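Local structure of cytosol aminopeptidase (Coxiella burnetii, 3IJ3) at residues 123-137 with 149-163. The protein probably acts as a manganese-dependent aminopeptidase of the M17 family, removing residues from the N-termini of peptides. Numbering follows the deposited sequence.
Sequences DEYYERALLAFGLGS and YLAKLFLPQAHRKRV. With SO4 (sulfate ion), chain H.
His159 fits as a knob into a hole formed by Asp123, Tyr126, Glu127 and Leu130 on helix 123-135. Its ND1 donates to Glu127 OE1 at 3.0 Å, a nearly straight bond (173°) that lies in the imidazole plane and uses the anti lone pair of the carboxylate. Glu127 reaches it with CG anti to the backbone N (chi1 -176°), and on the way its CG brushes Val163 CG2. The edge of the Tyr126 ring is turned toward the imidazole face in an offset T-shaped pair, the planes 84° apart. The in-plane bond to the carboxylate and the tyrosine edge turned toward the imidazole face together limit the rotation of the ring, while its NE2 meets a water 2.7 Å away. Leu130 splits its branches: CD1 lies 3.9 Å from Pro156 CD and also meets Leu155, whereas CD2 packs on Leu153 CD2. Farther along, Leu153 CB sits over one face of the Phe133 ring, a CH-pi contact 3.8 Å from the centroid, and Ala151 O approaches that ring at its edge. Helix 123-135 runs nearly antiparallel to strand 151-154 and packs at an angle on helix 157-163. It is the connecting helix of a beta-alpha-beta crossover between the parallel strands 111-114 and 151-154, in the N-terminal domain of an M17 aminopeptidase.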
# COMPACT_ATOMS: atom_id res chain seq x y z
N ASP A 123 -7.13 29.15 45.96
CA ASP A 123 -6.27 28.03 46.38
C ASP A 123 -6.23 26.90 45.34
O ASP A 123 -5.29 26.11 45.30
CB ASP A 123 -6.73 27.44 47.72
CG ASP A 123 -6.40 28.34 48.91
OD1 ASP A 123 -5.77 29.39 48.72
OD2 ASP A 123 -6.76 27.96 50.04
N GLU A 124 -7.27 26.83 44.51
CA GLU A 124 -7.37 25.78 43.52
C GLU A 124 -6.26 25.94 42.48
O GLU A 124 -5.62 24.96 42.09
CB GLU A 124 -8.74 25.77 42.84
CG GLU A 124 -8.87 24.77 41.69
CD GLU A 124 -8.68 23.32 42.12
OE1 GLU A 124 -8.96 23.00 43.29
OE2 GLU A 124 -8.25 22.51 41.28
N TYR A 125 -6.02 27.17 42.03
CA TYR A 125 -4.98 27.41 41.02
C TYR A 125 -3.59 27.25 41.63
O TYR A 125 -2.66 26.83 40.95
CB TYR A 125 -5.16 28.76 40.34
CG TYR A 125 -6.47 28.85 39.62
CD1 TYR A 125 -6.70 28.10 38.49
CD2 TYR A 125 -7.49 29.68 40.08
CE1 TYR A 125 -7.91 28.16 37.83
CE2 TYR A 125 -8.70 29.75 39.43
CZ TYR A 125 -8.90 28.98 38.30
OH TYR A 125 -10.11 29.05 37.64
N TYR A 126 -3.47 27.61 42.91
CA TYR A 126 -2.22 27.45 43.65
C TYR A 126 -1.88 25.96 43.73
O TYR A 126 -0.74 25.54 43.47
CB TYR A 126 -2.42 28.06 45.03
CG TYR A 126 -1.29 28.00 46.01
CD1 TYR A 126 -0.05 28.55 45.72
CD2 TYR A 126 -1.50 27.54 47.31
CE1 TYR A 126 0.98 28.55 46.66
CE2 TYR A 126 -0.50 27.55 48.26
CZ TYR A 126 0.74 28.06 47.93
OH TYR A 126 1.73 28.06 48.88
N GLU A 127 -2.88 25.15 44.06
CA GLU A 127 -2.69 23.70 44.16
C GLU A 127 -2.35 23.08 42.79
O GLU A 127 -1.50 22.19 42.70
CB GLU A 127 -3.93 23.10 44.80
CG GLU A 127 -3.90 21.64 45.08
CD GLU A 127 -5.13 21.23 45.88
OE1 GLU A 127 -5.26 21.69 47.04
OE2 GLU A 127 -5.94 20.45 45.35
N ARG A 128 -3.01 23.54 41.72
CA ARG A 128 -2.69 23.04 40.37
C ARG A 128 -1.24 23.37 39.96
O ARG A 128 -0.59 22.57 39.30
CB ARG A 128 -3.60 23.64 39.33
CG ARG A 128 -4.99 23.18 39.42
CD ARG A 128 -5.81 23.81 38.32
NE ARG A 128 -7.22 23.53 38.51
CZ ARG A 128 -8.17 23.96 37.71
NH1 ARG A 128 -7.88 24.68 36.62
NH2 ARG A 128 -9.42 23.65 38.00
N ALA A 129 -0.77 24.56 40.32
CA ALA A 129 0.60 24.94 40.03
C ALA A 129 1.57 24.04 40.80
O ALA A 129 2.57 23.59 40.26
CB ALA A 129 0.83 26.43 40.38
N LEU A 130 1.29 23.79 42.08
CA LEU A 130 2.13 22.90 42.87
C LEU A 130 2.21 21.50 42.24
O LEU A 130 3.28 20.89 42.13
CB LEU A 130 1.59 22.79 44.31
CG LEU A 130 1.66 24.04 45.18
CD1 LEU A 130 0.74 23.91 46.42
CD2 LEU A 130 3.09 24.36 45.59
N LEU A 131 1.07 20.98 41.83
CA LEU A 131 1.00 19.66 41.19
C LEU A 131 1.74 19.64 39.83
O LEU A 131 2.55 18.75 39.57
CB LEU A 131 -0.46 19.22 41.02
CG LEU A 131 -0.68 17.89 40.31
CD1 LEU A 131 -0.03 16.75 41.11
CD2 LEU A 131 -2.18 17.66 40.11
N ALA A 132 1.50 20.67 39.00
CA ALA A 132 2.15 20.77 37.68
C ALA A 132 3.65 20.72 37.83
O ALA A 132 4.33 20.07 37.03
CB ALA A 132 1.72 22.05 36.95
N PHE A 133 4.19 21.41 38.84
CA PHE A 133 5.63 21.34 39.08
C PHE A 133 6.10 19.89 39.23
O PHE A 133 7.10 19.46 38.61
CB PHE A 133 6.03 22.13 40.33
CG PHE A 133 7.50 22.03 40.64
CD1 PHE A 133 8.40 22.89 40.02
CD2 PHE A 133 7.99 21.06 41.48
CE1 PHE A 133 9.75 22.77 40.27
CE2 PHE A 133 9.34 20.95 41.73
CZ PHE A 133 10.21 21.80 41.12
N GLY A 134 5.39 19.14 40.07
CA GLY A 134 5.71 17.75 40.31
C GLY A 134 5.58 16.89 39.05
O GLY A 134 6.45 16.08 38.76
N LEU A 135 4.51 17.10 38.29
CA LEU A 135 4.28 16.35 37.04
C LEU A 135 5.39 16.55 36.02
O LEU A 135 5.77 15.62 35.30
CB LEU A 135 2.93 16.68 36.43
CG LEU A 135 1.74 16.22 37.29
CD1 LEU A 135 0.43 16.58 36.63
CD2 LEU A 135 1.82 14.70 37.56
N GLY A 136 5.94 17.77 35.97
CA GLY A 136 7.04 18.06 35.08
C GLY A 136 8.38 17.56 35.57
O GLY A 136 9.36 17.65 34.83
N SER A 137 8.45 17.07 36.81
CA SER A 137 9.70 16.52 37.38
C SER A 137 9.84 15.00 37.13
O SER A 137 10.84 14.37 37.50
CB SER A 137 9.76 16.82 38.88
OG SER A 137 9.74 18.22 39.10
N TYR A 149 16.41 16.08 38.64
CA TYR A 149 16.39 17.53 38.57
C TYR A 149 16.84 18.08 39.90
O TYR A 149 16.61 17.47 40.95
CB TYR A 149 15.00 18.03 38.23
CG TYR A 149 14.51 17.58 36.88
CD1 TYR A 149 15.12 18.03 35.71
CD2 TYR A 149 13.43 16.72 36.77
CE1 TYR A 149 14.67 17.62 34.48
CE2 TYR A 149 12.97 16.31 35.53
CZ TYR A 149 13.59 16.76 34.40
OH TYR A 149 13.10 16.35 33.19
N LEU A 150 17.49 19.23 39.87
CA LEU A 150 18.05 19.82 41.10
C LEU A 150 17.20 20.91 41.74
O LEU A 150 17.62 21.48 42.75
CB LEU A 150 19.45 20.37 40.81
CG LEU A 150 20.42 19.32 40.27
CD1 LEU A 150 21.78 19.96 39.95
CD2 LEU A 150 20.56 18.16 41.25
N ALA A 151 16.05 21.22 41.16
CA ALA A 151 15.15 22.18 41.75
C ALA A 151 14.05 21.43 42.50
O ALA A 151 13.47 20.45 41.98
CB ALA A 151 14.56 23.09 40.69
N LYS A 152 13.76 21.87 43.72
CA LYS A 152 12.68 21.30 44.54
C LYS A 152 11.77 22.42 44.99
O LYS A 152 12.20 23.57 45.11
CB LYS A 152 13.22 20.54 45.73
CG LYS A 152 14.09 19.35 45.34
CD LYS A 152 14.39 18.51 46.57
CE LYS A 152 15.22 17.27 46.25
NZ LYS A 152 15.28 16.42 47.49
N LEU A 153 10.50 22.09 45.21
CA LEU A 153 9.48 23.07 45.57
C LEU A 153 8.84 22.78 46.90
O LEU A 153 8.46 21.63 47.19
CB LEU A 153 8.39 23.10 44.50
CG LEU A 153 7.35 24.21 44.48
CD1 LEU A 153 8.03 25.58 44.20
CD2 LEU A 153 6.29 23.92 43.38
N PHE A 154 8.67 23.82 47.71
CA PHE A 154 8.01 23.67 48.96
C PHE A 154 6.53 23.33 48.75
O PHE A 154 5.85 23.98 47.95
CB PHE A 154 8.14 24.93 49.80
CG PHE A 154 7.37 24.86 51.08
CD1 PHE A 154 7.69 23.91 52.03
CD2 PHE A 154 6.31 25.72 51.33
CE1 PHE A 154 6.98 23.82 53.22
CE2 PHE A 154 5.60 25.64 52.51
CZ PHE A 154 5.93 24.68 53.45
N LEU A 155 6.05 22.32 49.48
CA LEU A 155 4.64 21.93 49.43
C LEU A 155 3.99 22.20 50.80
O LEU A 155 4.24 21.46 51.76
CB LEU A 155 4.51 20.45 49.05
CG LEU A 155 3.12 19.84 48.97
CD1 LEU A 155 2.21 20.61 48.05
CD2 LEU A 155 3.23 18.36 48.50
N PRO A 156 3.16 23.25 50.90
CA PRO A 156 2.52 23.61 52.18
C PRO A 156 1.62 22.50 52.72
O PRO A 156 0.99 21.77 51.95
CB PRO A 156 1.68 24.85 51.84
CG PRO A 156 2.14 25.31 50.52
CD PRO A 156 2.75 24.15 49.81
N GLN A 157 1.55 22.40 54.04
CA GLN A 157 0.82 21.34 54.71
C GLN A 157 -0.66 21.29 54.31
O GLN A 157 -1.24 20.19 54.16
CB GLN A 157 1.01 21.47 56.24
CG GLN A 157 0.73 20.19 57.02
CD GLN A 157 -0.74 19.86 57.11
OE1 GLN A 157 -1.57 20.76 57.27
NE2 GLN A 157 -1.07 18.57 57.03
N ALA A 158 -1.25 22.46 54.07
CA ALA A 158 -2.67 22.55 53.69
C ALA A 158 -3.00 21.85 52.37
O ALA A 158 -4.13 21.41 52.15
CB ALA A 158 -3.09 24.02 53.63
N HIS A 159 -2.01 21.73 51.49
CA HIS A 159 -2.21 21.13 50.19
C HIS A 159 -1.42 19.85 49.98
O HIS A 159 -1.52 19.23 48.93
CB HIS A 159 -1.77 22.12 49.11
CG HIS A 159 -2.47 23.43 49.20
ND1 HIS A 159 -3.73 23.62 48.67
CD2 HIS A 159 -2.12 24.60 49.78
CE1 HIS A 159 -4.11 24.87 48.91
NE2 HIS A 159 -3.15 25.48 49.58
N ARG A 160 -0.69 19.44 51.00
CA ARG A 160 0.23 18.32 50.89
C ARG A 160 -0.41 16.99 50.53
O ARG A 160 0.07 16.30 49.61
CB ARG A 160 1.05 18.21 52.17
CG ARG A 160 2.25 17.28 52.13
CD ARG A 160 3.10 17.57 53.39
NE ARG A 160 3.61 18.96 53.40
CZ ARG A 160 4.10 19.60 54.47
NH1 ARG A 160 4.13 18.98 55.65
NH2 ARG A 160 4.54 20.86 54.39
N LYS A 161 -1.48 16.62 51.25
CA LYS A 161 -2.14 15.34 50.99
C LYS A 161 -2.75 15.29 49.58
O LYS A 161 -2.56 14.32 48.83
CB LYS A 161 -3.24 15.06 52.02
CG LYS A 161 -3.84 13.63 51.90
CD LYS A 161 -5.10 13.43 52.70
CE LYS A 161 -5.49 11.96 52.78
NZ LYS A 161 -5.44 11.24 51.49
N ARG A 162 -3.50 16.32 49.21
CA ARG A 162 -4.15 16.31 47.90
C ARG A 162 -3.13 16.30 46.76
O ARG A 162 -3.30 15.55 45.79
CB ARG A 162 -5.03 17.53 47.76
CG ARG A 162 -5.89 17.53 46.52
CD ARG A 162 -7.04 16.59 46.60
NE ARG A 162 -7.94 16.93 47.70
CZ ARG A 162 -9.19 16.48 47.82
NH1 ARG A 162 -9.93 16.84 48.86
NH2 ARG A 162 -9.71 15.68 46.89
N VAL A 163 -2.10 17.13 46.85
CA VAL A 163 -1.09 17.15 45.80
C VAL A 163 -0.31 15.82 45.74
O VAL A 163 -0.06 15.29 44.65
CB VAL A 163 -0.14 18.37 45.96
CG1 VAL A 163 1.06 18.22 45.03
CG2 VAL A 163 -0.91 19.67 45.69
S SO4 H . -7.48 16.27 51.48
O1 SO4 H . -6.56 17.21 52.13
O2 SO4 H . -7.95 15.29 52.46
O3 SO4 H . -8.63 17.00 50.97
O4 SO4 H . -6.80 15.59 50.39
O HOH W 1 -3.96 27.60 50.98
O HOH W 2 -6.08 20.47 49.68
O HOH W 3 10.38 15.46 33.21